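Local structure of betainyl-CoA thiolase (Pseudomonas putida, 2HLJ) at residues L39-G44 and G51-S56; L83-K88 and C131-L136; H91-L96 and Q144-M149; L112-L117 and A123-T128. The protein probably acts on acyl-CoA thioesters as a hotdog-fold thioesterase or acyltransferase, with a betainyl-CoA as its likely substrate. One frame throughout, in Å; residues are numbered along the deposited sequence.

In the fold
None of the four contacts is wholly core: contacts 1 and 2 are partly buried, contacts 3 and 4 lie at the surface. Contact 1 ties the end of helix 25-43 to the loop before strand 57-66 with one carboxylate. Contact 2 is almost entirely apolar and sets helix 127-138 against strand 75-85. Its helix also touches contact 1, where Ile-43 packs on Leu-133. Contact 4, which leads into that same helix, is polar and centred on one histidine, and it joins contact 1 through the Ser-56 to Val-115 backbone bond. Contact 3 packs a loop on strand 89-98, and its tyrosine mixes ring packing with backbone N-H bonds.

Contact 1: residues L39-G44 and G51-S56; sequences LMDRIG and GQSGNS
Asp-41 OD1 accepts the hydroxyl of Ser-53, with OG only 2.6 Å from OD1, and water 1 adds a weak, longer bond to the same oxygen. Asp-41 sits near the end of helix 25-43, the long helix of the hotdog fold, and Ser-53 is in the loop that leads from it to strand 57-66. The serine comes in on the syn lone pair of OD1, the side of the other carboxylate oxygen. Its own OG stands anti to the carbonyl carbon (chi1 -58°), which carries the hydroxyl out to the helix although the CB bond itself heads away from it. Water 1 also accepts from the backbone, lying 2.9 Å from Ser-53 N, and so may bridge, weakly, from the amide to the carboxylate. The loop presents these groups through a type I' turn from Gln-52 to Asn-55, closed by Asn-55 N to Gln-52 O at 2.9 Å, with Ser-53 and Gly-54 both at positive phi. The helix ends in a Schellman motif: Gly-44, also at positive phi, is its C-prime residue, and Leu-45 N reaches back to Met-40 O. Next to the polar pair, selenomethionine Met-40 packs on the backbone of the turn. Its chain bends at chi2 and chi3 and its end leads away, leaving CB and CG to touch the turn: Met-40 CB lies 3.6 Å from Gly-54 N.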
# COMPACT_ATOMS: atom_id res chain seq x y z
N LEU A 39 -7.50 -1.16 15.86
CA LEU A 39 -8.31 -2.36 15.95
C LEU A 39 -7.70 -3.35 16.97
O LEU A 39 -8.42 -3.98 17.74
CB LEU A 39 -8.44 -3.03 14.59
CG LEU A 39 -9.36 -4.24 14.55
CD1 LEU A 39 -10.81 -3.91 14.91
CD2 LEU A 39 -9.26 -4.92 13.22
N MSE A 40 -6.38 -3.47 16.97
CA MSE A 40 -5.71 -4.35 17.92
C MSE A 40 -5.82 -3.81 19.35
O MSE A 40 -6.04 -4.59 20.28
CB MSE A 40 -4.26 -4.63 17.52
CG MSE A 40 -4.09 -5.42 16.24
SE MSE A 40 -5.30 -6.94 16.11
CE MSE A 40 -6.45 -6.36 14.67
N ASP A 41 -5.72 -2.49 19.53
CA ASP A 41 -6.06 -1.91 20.84
C ASP A 41 -7.48 -2.24 21.31
O ASP A 41 -7.72 -2.54 22.48
CB ASP A 41 -5.93 -0.39 20.86
CG ASP A 41 -4.51 0.08 20.83
OD1 ASP A 41 -3.61 -0.68 21.28
OD2 ASP A 41 -4.30 1.23 20.35
N ARG A 42 -8.43 -2.19 20.39
CA ARG A 42 -9.82 -2.46 20.75
C ARG A 42 -10.02 -3.88 21.23
O ARG A 42 -10.79 -4.12 22.16
CB ARG A 42 -10.76 -2.25 19.55
CG ARG A 42 -11.03 -0.84 19.19
CD ARG A 42 -12.06 -0.84 18.09
NE ARG A 42 -12.45 0.50 17.68
CZ ARG A 42 -13.60 1.08 18.00
NH1 ARG A 42 -14.53 0.45 18.71
NH2 ARG A 42 -13.83 2.31 17.58
N ILE A 43 -9.37 -4.84 20.57
CA ILE A 43 -9.49 -6.21 21.02
C ILE A 43 -8.42 -6.58 22.04
O ILE A 43 -8.41 -7.68 22.53
CB ILE A 43 -9.58 -7.21 19.86
CG1 ILE A 43 -8.28 -7.37 19.10
CG2 ILE A 43 -10.74 -6.85 18.92
CD1 ILE A 43 -8.34 -8.54 18.11
N GLY A 44 -7.55 -5.63 22.40
CA GLY A 44 -6.55 -5.84 23.45
C GLY A 44 -5.52 -6.89 23.11
O GLY A 44 -5.02 -7.57 23.98
N GLY A 51 4.21 -6.40 21.93
CA GLY A 51 3.31 -6.70 20.77
C GLY A 51 2.04 -5.87 20.66
O GLY A 51 1.30 -5.96 19.65
N GLN A 52 1.79 -5.04 21.68
CA GLN A 52 0.57 -4.23 21.74
C GLN A 52 0.38 -3.34 20.50
O GLN A 52 1.34 -3.06 19.78
CB GLN A 52 0.56 -3.36 23.01
CG GLN A 52 1.66 -2.32 23.11
CD GLN A 52 1.67 -1.57 24.45
OE1 GLN A 52 1.67 -2.16 25.52
NE2 GLN A 52 1.68 -0.26 24.38
N SER A 53 -0.86 -2.95 20.25
CA SER A 53 -1.19 -1.89 19.30
C SER A 53 -0.71 -2.19 17.91
O SER A 53 -0.19 -1.31 17.24
CB SER A 53 -0.61 -0.56 19.79
OG SER A 53 -1.10 -0.23 21.05
N GLY A 54 -0.89 -3.44 17.47
CA GLY A 54 -0.44 -3.86 16.17
C GLY A 54 1.02 -4.28 16.05
O GLY A 54 1.40 -4.85 15.04
N ASN A 55 1.85 -4.06 17.07
CA ASN A 55 3.25 -4.43 16.93
C ASN A 55 3.48 -5.92 16.69
O ASN A 55 4.49 -6.28 16.09
CB ASN A 55 4.09 -3.94 18.13
CG ASN A 55 4.29 -2.42 18.15
OD1 ASN A 55 4.41 -1.78 17.11
ND2 ASN A 55 4.36 -1.84 19.34
N SER A 56 2.57 -6.78 17.12
CA SER A 56 2.72 -8.24 16.92
C SER A 56 2.10 -8.71 15.62
O SER A 56 1.94 -9.92 15.43
CB SER A 56 2.02 -9.00 18.05
OG SER A 56 0.66 -8.61 18.12
O HOH W 1 -3.03 -4.00 21.78

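Contact 2: residues L83-K88 and C131-L136; sequences LGFDRK and CRLNHL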
# COMPACT_ATOMS: atom_id res chain seq x y z
N LEU A 83 -12.98 -9.91 7.76
CA LEU A 83 -13.50 -10.79 6.74
C LEU A 83 -13.34 -12.25 7.13
O LEU A 83 -14.05 -13.10 6.63
CB LEU A 83 -12.77 -10.56 5.42
CG LEU A 83 -12.77 -9.11 4.97
CD1 LEU A 83 -11.88 -8.96 3.75
CD2 LEU A 83 -14.21 -8.66 4.74
N GLY A 84 -12.42 -12.53 8.05
CA GLY A 84 -12.08 -13.93 8.36
C GLY A 84 -10.83 -13.97 9.22
O GLY A 84 -10.11 -12.98 9.29
N PHE A 85 -10.60 -15.08 9.91
CA PHE A 85 -9.35 -15.27 10.63
C PHE A 85 -9.15 -16.74 10.89
O PHE A 85 -10.12 -17.51 10.86
CB PHE A 85 -9.30 -14.45 11.92
CG PHE A 85 -10.29 -14.86 12.96
CD1 PHE A 85 -9.98 -15.85 13.88
CD2 PHE A 85 -11.52 -14.24 13.05
CE1 PHE A 85 -10.90 -16.19 14.87
CE2 PHE A 85 -12.45 -14.60 14.01
CZ PHE A 85 -12.14 -15.56 14.93
N ASP A 86 -7.89 -17.15 11.10
CA ASP A 86 -7.63 -18.53 11.46
C ASP A 86 -6.82 -18.55 12.74
O ASP A 86 -6.94 -17.63 13.52
CB ASP A 86 -7.01 -19.30 10.29
CG ASP A 86 -5.68 -18.74 9.82
OD1 ASP A 86 -4.97 -18.02 10.58
OD2 ASP A 86 -5.33 -19.04 8.66
N ARG A 87 -6.01 -19.57 12.96
CA ARG A 87 -5.25 -19.66 14.20
C ARG A 87 -4.24 -18.52 14.36
O ARG A 87 -3.95 -18.15 15.47
CB ARG A 87 -4.54 -21.02 14.30
CG ARG A 87 -5.50 -22.19 14.42
CD ARG A 87 -4.79 -23.52 14.70
N LYS A 88 -3.72 -17.96 13.27
CA LYS A 88 -2.71 -16.92 13.38
C LYS A 88 -2.77 -15.79 12.34
O LYS A 88 -1.91 -14.89 12.36
CB LYS A 88 -1.32 -17.53 13.37
CG LYS A 88 -0.95 -18.21 12.09
CD LYS A 88 0.24 -19.18 12.31
CE LYS A 88 0.97 -19.46 10.99
NZ LYS A 88 2.23 -20.27 11.08
N CYS A 131 -12.70 -14.73 20.99
CA CYS A 131 -14.01 -14.28 21.46
C CYS A 131 -14.27 -12.83 21.10
O CYS A 131 -15.35 -12.49 20.64
CB CYS A 131 -14.19 -14.52 22.96
SG CYS A 131 -14.37 -16.27 23.39
N ARG A 132 -13.27 -11.96 21.25
CA ARG A 132 -13.46 -10.54 20.86
C ARG A 132 -13.60 -10.38 19.33
O ARG A 132 -14.42 -9.60 18.86
CB ARG A 132 -12.33 -9.68 21.42
CG ARG A 132 -12.28 -9.76 22.93
CD ARG A 132 -11.06 -9.04 23.55
NE ARG A 132 -11.10 -9.21 24.99
CZ ARG A 132 -10.10 -8.99 25.83
NH1 ARG A 132 -8.92 -8.60 25.39
NH2 ARG A 132 -10.27 -9.21 27.12
N LEU A 133 -12.82 -11.14 18.56
CA LEU A 133 -12.96 -11.14 17.11
C LEU A 133 -14.35 -11.62 16.67
O LEU A 133 -14.98 -11.03 15.80
CB LEU A 133 -11.87 -12.03 16.47
CG LEU A 133 -10.45 -11.47 16.52
CD1 LEU A 133 -9.41 -12.49 16.06
CD2 LEU A 133 -10.32 -10.21 15.71
N ASN A 134 -14.84 -12.69 17.28
CA ASN A 134 -16.19 -13.18 16.96
C ASN A 134 -17.27 -12.14 17.31
O ASN A 134 -18.25 -11.98 16.58
CB ASN A 134 -16.48 -14.48 17.68
CG ASN A 134 -15.69 -15.66 17.11
OD1 ASN A 134 -15.37 -15.70 15.94
ND2 ASN A 134 -15.44 -16.64 17.95
N HIS A 135 -17.08 -11.45 18.44
CA HIS A 135 -18.02 -10.38 18.87
C HIS A 135 -18.12 -9.27 17.80
O HIS A 135 -19.22 -8.87 17.37
CB HIS A 135 -17.54 -9.81 20.20
CG HIS A 135 -18.42 -8.73 20.75
ND1 HIS A 135 -19.69 -8.99 21.24
CD2 HIS A 135 -18.22 -7.40 20.91
CE1 HIS A 135 -20.23 -7.86 21.65
NE2 HIS A 135 -19.36 -6.88 21.48
N LEU A 136 -16.97 -8.79 17.35
CA LEU A 136 -16.91 -7.76 16.29
C LEU A 136 -17.54 -8.21 14.99
O LEU A 136 -18.28 -7.48 14.34
CB LEU A 136 -15.47 -7.34 16.03
CG LEU A 136 -14.86 -6.37 17.03
CD1 LEU A 136 -13.44 -6.10 16.63
CD2 LEU A 136 -15.67 -5.08 17.06
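Phe-85, the last residue of strand 75-85, and Leu-133 of helix 127-138 have the nearest CA atoms of the two segments, 8.5 Å apart, a gap spanned by side chains. Both point toward each other. Leu-133 sets its CD1 methyl squarely over one face of the Phe-85 ring, 3.9 Å from the centroid and 6° off the ring normal, a CH-pi contact. The base of the same leucine meets the outer rim on that same face, with Leu-133 CB 3.6 Å from Phe-85 CE2. Phe-85 reaches the helix from the crowded position, its CG between the backbone N and the carbonyl carbon (chi1 66°). One residue on, the Asn-134 amide lies at the ring edge: OD1 is 3.4 Å from Phe-85 CZ and near the ring plane, where the polarised C-H groups would suit a carbonyl oxygen. The amide and ring planes are 38° apart.

The strand is bulged just before this residue and ends at it: Leu-83 and Gly-84 are paired with His-91 in a classic beta bulge, and in the loop that follows the carboxylate of Asp-86 makes an Asx turn, with OD1 accepting from Lys-88 N at 3.0 Å. Around the pair, Leu-90 of strand 89-98 touches both Phe-85 and Leu-133, while Ile-82 of strand 75-85 and Ile-43 of helix 25-43 also pack on Leu-133, wedging it between sheet and helix.

Contact 3: residues H91-L96 and Q144-M149; sequences HVYHSL and QAPQYM
Tyr-93 lays one face of its ring under Pro-146, whose CB is 3.5 Å from the ring centroid and 3° off the normal, a CH-pi contact almost exactly over the centre. The proline's CG reaches only the CD2 side. Tyr-93 extends from strand 89-98 with CG anti to the backbone N (chi1 -179°), which carries the hydroxyl out to the loop 144-149. There the loop backbone turns two N-H groups on it. Tyr-148 N donates to Tyr-93 OH at 3.1 Å in a fairly straight bond (166°), whereas the bond from Gln-147 N, 3.3 Å from the same OH, is weak and strongly bent. The loop also meets the ring edge: Tyr-148 O lies in the ring plane, 3.4 Å from Tyr-93 CE1. Selenomethionine Met-149 completes the wrap with a Met-aromatic contact, its SE 5.1 Å from the Tyr-93 centroid and oblique to the ring. Tyr-148, in turn, points the edge of its own ring at the Tyr-93 hydroxyl and is the centre of an inverse gamma turn. A phenylalanine in place of Tyr-93 could still lie under Pro-146, but Tyr-148 N would probably be left without its acceptor and the loop less firmly fixed. His-94, the next residue, contacts Phe-32 and Thr-36 of helix 25-43, whereas Tyr-93 serves the other face of the strand. This is the layout of a hotdog fold: an antiparallel sheet curled round a long helix, here with the chain beyond helix 127-138 laid on the outer face.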
# COMPACT_ATOMS: atom_id res chain seq x y z
N HIS A 91 -7.88 -11.54 8.33
CA HIS A 91 -8.24 -11.04 7.00
C HIS A 91 -9.15 -9.83 7.22
O HIS A 91 -10.22 -9.95 7.81
CB HIS A 91 -8.89 -12.18 6.22
CG HIS A 91 -9.15 -11.88 4.78
ND1 HIS A 91 -9.97 -12.67 4.01
CD2 HIS A 91 -8.70 -10.90 3.96
CE1 HIS A 91 -10.01 -12.19 2.77
NE2 HIS A 91 -9.24 -11.12 2.72
N VAL A 92 -8.69 -8.65 6.81
CA VAL A 92 -9.39 -7.40 7.11
C VAL A 92 -9.61 -6.51 5.89
O VAL A 92 -8.94 -6.65 4.87
CB VAL A 92 -8.62 -6.57 8.18
CG1 VAL A 92 -8.47 -7.40 9.44
CG2 VAL A 92 -7.28 -6.14 7.66
N TYR A 93 -10.57 -5.60 6.01
CA TYR A 93 -10.94 -4.71 4.92
C TYR A 93 -11.15 -3.36 5.52
O TYR A 93 -11.95 -3.24 6.45
CB TYR A 93 -12.26 -5.20 4.27
CG TYR A 93 -12.76 -4.36 3.09
CD1 TYR A 93 -12.27 -4.57 1.83
CD2 TYR A 93 -13.75 -3.41 3.25
CE1 TYR A 93 -12.72 -3.85 0.75
CE2 TYR A 93 -14.22 -2.67 2.18
CZ TYR A 93 -13.69 -2.90 0.92
OH TYR A 93 -14.14 -2.24 -0.20
N HIS A 94 -10.36 -2.37 5.08
CA HIS A 94 -10.50 -0.99 5.51
C HIS A 94 -11.06 -0.17 4.36
O HIS A 94 -10.74 -0.43 3.19
CB HIS A 94 -9.13 -0.38 5.87
CG HIS A 94 -8.45 -0.99 7.05
ND1 HIS A 94 -9.00 -1.01 8.32
CD2 HIS A 94 -7.23 -1.56 7.16
CE1 HIS A 94 -8.15 -1.58 9.15
NE2 HIS A 94 -7.05 -1.88 8.48
N SER A 95 -11.91 0.80 4.68
CA SER A 95 -12.39 1.76 3.71
C SER A 95 -12.22 3.17 4.30
O SER A 95 -12.23 3.37 5.52
CB SER A 95 -13.83 1.45 3.26
OG SER A 95 -14.73 1.42 4.38
N LEU A 96 -11.98 4.13 3.42
CA LEU A 96 -11.72 5.51 3.83
C LEU A 96 -12.89 6.37 3.43
O LEU A 96 -13.41 6.24 2.34
CB LEU A 96 -10.44 6.06 3.20
CG LEU A 96 -9.90 7.40 3.76
CD1 LEU A 96 -9.36 7.30 5.17
CD2 LEU A 96 -8.85 7.97 2.82
N GLN A 144 -22.17 -2.56 5.03
CA GLN A 144 -22.13 -2.63 3.58
C GLN A 144 -21.10 -3.68 3.15
O GLN A 144 -19.97 -3.66 3.63
CB GLN A 144 -21.78 -1.25 3.01
CG GLN A 144 -21.81 -1.17 1.48
CD GLN A 144 -22.67 -0.01 1.01
OE1 GLN A 144 -23.89 -0.03 1.18
NE2 GLN A 144 -22.03 1.00 0.42
N ALA A 145 -21.47 -4.57 2.24
CA ALA A 145 -20.55 -5.63 1.78
C ALA A 145 -19.26 -5.04 1.15
O ALA A 145 -19.30 -4.03 0.46
CB ALA A 145 -21.24 -6.57 0.79
N PRO A 146 -18.11 -5.66 1.44
CA PRO A 146 -16.87 -5.13 0.90
C PRO A 146 -16.83 -5.24 -0.62
O PRO A 146 -16.94 -6.33 -1.19
CB PRO A 146 -15.80 -6.01 1.56
CG PRO A 146 -16.47 -6.54 2.80
CD PRO A 146 -17.86 -6.81 2.32
N GLN A 147 -16.70 -4.10 -1.27
CA GLN A 147 -16.72 -4.08 -2.71
C GLN A 147 -15.38 -4.51 -3.34
O GLN A 147 -15.37 -5.28 -4.30
CB GLN A 147 -17.12 -2.70 -3.18
CG GLN A 147 -17.31 -2.60 -4.67
CD GLN A 147 -17.79 -1.24 -5.09
OE1 GLN A 147 -18.15 -0.41 -4.24
NE2 GLN A 147 -17.78 -0.99 -6.40
N TYR A 148 -14.28 -4.02 -2.79
CA TYR A 148 -12.95 -4.13 -3.41
C TYR A 148 -12.18 -5.31 -2.82
O TYR A 148 -11.24 -5.18 -2.02
CB TYR A 148 -12.21 -2.78 -3.26
CG TYR A 148 -12.97 -1.70 -4.01
CD1 TYR A 148 -12.76 -1.49 -5.36
CD2 TYR A 148 -13.93 -0.93 -3.37
CE1 TYR A 148 -13.48 -0.53 -6.05
CE2 TYR A 148 -14.64 0.05 -4.06
CZ TYR A 148 -14.42 0.22 -5.40
OH TYR A 148 -15.13 1.16 -6.05
N MSE A 149 -12.63 -6.49 -3.24
CA MSE A 149 -12.15 -7.76 -2.78
C MSE A 149 -11.69 -8.55 -3.96
O MSE A 149 -12.32 -8.48 -4.99
CB MSE A 149 -13.32 -8.55 -2.20
CG MSE A 149 -13.93 -7.86 -1.06
SE MSE A 149 -12.92 -8.43 0.41
CE MSE A 149 -14.29 -9.94 0.72

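Contact 4: residues L112-L117 and A123-T128; sequences LLHVDL and APFGHT
His-114 holds Ala-123 at two points, one from the backbone and one from the ring. Ala-123 N donates to His-114 O at 3.1 Å, and His-114 ND1 returns a bond to Ala-123 O at 2.9 Å. The ring bond is bent, 137° at the hydrogen; the oxygen lies somewhat out of the imidazole plane, and ND1 approaches from above the carbonyl plane. Setting CG anti to the backbone N (chi1 -175°) brings ND1 beside that carbonyl. Phe-125 packs on the same residue: its CE1 lies 3.4 Å from His-114 CB, and the two ring planes are 19° from parallel, but the rings are displaced with little overlap. The Ala-123 methyl rests against the chain just past the strand, its CB 4.0 Å from Asp-116 CB.

The second shell fixes these groups. His-114 NE2 is hydrogen-bonded to Asp-46 OD2, an oxygen that Ser-56 OG also reaches. The backbones of His-114 and Phe-125 bond to Lys-88 and Arg-87, so the hairpin loop between strands 75-85 and 89-98 steadies both segments. Beyond Phe-125, Gly-126 is the N-cap of helix 127-138. A leucine in place of His-114 would probably cost Ala-123 O its ND1 donor and leave Asp-46 OD2 with Ser-56 OG but without the imidazole N-H, loosening the approach to the helix. With a carbonyl at one nitrogen and a carboxylate at the other, the imidazole appears to donate from both, which would favour its protonated, positively charged form.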
# COMPACT_ATOMS: atom_id res chain seq x y z
N LEU A 112 -2.94 -10.24 7.53
CA LEU A 112 -1.96 -9.94 8.57
C LEU A 112 -1.66 -11.22 9.35
O LEU A 112 -2.55 -12.04 9.52
CB LEU A 112 -2.53 -8.88 9.51
CG LEU A 112 -3.14 -7.61 8.88
CD1 LEU A 112 -4.41 -7.26 9.53
CD2 LEU A 112 -2.14 -6.45 9.04
N LEU A 113 -0.40 -11.38 9.75
CA LEU A 113 0.11 -12.54 10.48
C LEU A 113 0.44 -12.13 11.90
O LEU A 113 1.15 -11.12 12.12
CB LEU A 113 1.40 -13.06 9.81
CG LEU A 113 2.12 -14.23 10.50
CD1 LEU A 113 1.23 -15.45 10.51
CD2 LEU A 113 3.43 -14.56 9.82
N HIS A 114 -0.05 -12.91 12.87
CA HIS A 114 0.31 -12.70 14.27
C HIS A 114 1.64 -13.38 14.50
O HIS A 114 1.79 -14.57 14.24
CB HIS A 114 -0.78 -13.23 15.21
CG HIS A 114 -0.53 -12.94 16.67
ND1 HIS A 114 -0.71 -13.89 17.65
CD2 HIS A 114 -0.17 -11.80 17.32
CE1 HIS A 114 -0.44 -13.36 18.84
NE2 HIS A 114 -0.11 -12.10 18.67
N VAL A 115 2.60 -12.63 14.99
CA VAL A 115 3.97 -13.11 15.11
C VAL A 115 4.40 -13.16 16.56
O VAL A 115 4.05 -12.31 17.35
CB VAL A 115 4.98 -12.26 14.28
CG1 VAL A 115 4.57 -12.21 12.84
CG2 VAL A 115 5.12 -10.86 14.82
N ASP A 116 5.17 -14.18 16.90
CA ASP A 116 5.78 -14.32 18.22
C ASP A 116 6.98 -13.39 18.34
O ASP A 116 7.94 -13.54 17.60
CB ASP A 116 6.24 -15.77 18.41
CG ASP A 116 6.75 -16.05 19.82
OD1 ASP A 116 6.04 -15.71 20.79
OD2 ASP A 116 7.85 -16.62 19.96
N LEU A 117 6.93 -12.46 19.29
CA LEU A 117 8.09 -11.62 19.64
C LEU A 117 8.63 -10.87 18.44
O LEU A 117 7.98 -9.96 17.97
CB LEU A 117 9.21 -12.46 20.27
CG LEU A 117 8.79 -13.23 21.52
CD1 LEU A 117 9.93 -14.11 22.01
CD2 LEU A 117 8.27 -12.27 22.62
N ALA A 123 2.53 -16.96 16.00
CA ALA A 123 1.95 -17.33 17.30
C ALA A 123 0.42 -17.44 17.20
O ALA A 123 -0.22 -16.56 16.57
CB ALA A 123 2.31 -16.26 18.35
N PRO A 124 -0.19 -18.47 17.85
CA PRO A 124 -1.66 -18.59 17.83
C PRO A 124 -2.41 -17.48 18.60
O PRO A 124 -1.85 -16.89 19.55
CB PRO A 124 -1.92 -19.96 18.46
CG PRO A 124 -0.70 -20.23 19.28
CD PRO A 124 0.44 -19.57 18.61
N PHE A 125 -3.64 -17.19 18.18
CA PHE A 125 -4.56 -16.32 18.92
C PHE A 125 -5.16 -17.07 20.09
O PHE A 125 -5.64 -18.18 19.93
CB PHE A 125 -5.72 -15.82 18.04
CG PHE A 125 -5.29 -14.93 16.92
CD1 PHE A 125 -4.49 -13.83 17.16
CD2 PHE A 125 -5.67 -15.20 15.63
CE1 PHE A 125 -4.07 -13.00 16.13
CE2 PHE A 125 -5.28 -14.39 14.59
CZ PHE A 125 -4.47 -13.27 14.85
N GLY A 126 -5.14 -16.45 21.27
CA GLY A 126 -5.72 -17.10 22.43
C GLY A 126 -7.24 -17.01 22.46
O GLY A 126 -7.84 -16.18 21.76
N HIS A 127 -7.86 -17.83 23.30
CA HIS A 127 -9.31 -17.91 23.45
C HIS A 127 -10.01 -16.55 23.57
O HIS A 127 -11.03 -16.34 22.95
CB HIS A 127 -9.69 -18.79 24.65
CG HIS A 127 -11.18 -18.89 24.87
ND1 HIS A 127 -11.85 -18.07 25.76
CD2 HIS A 127 -12.12 -19.69 24.31
CE1 HIS A 127 -13.14 -18.37 25.73
NE2 HIS A 127 -13.33 -19.35 24.87
N THR A 128 -9.45 -15.65 24.36
CA THR A 128 -10.02 -14.33 24.58
C THR A 128 -10.02 -13.46 23.32
O THR A 128 -10.99 -12.76 23.05
CB THR A 128 -9.21 -13.59 25.68
OG1 THR A 128 -9.25 -14.37 26.89
CG2 THR A 128 -9.80 -12.25 25.98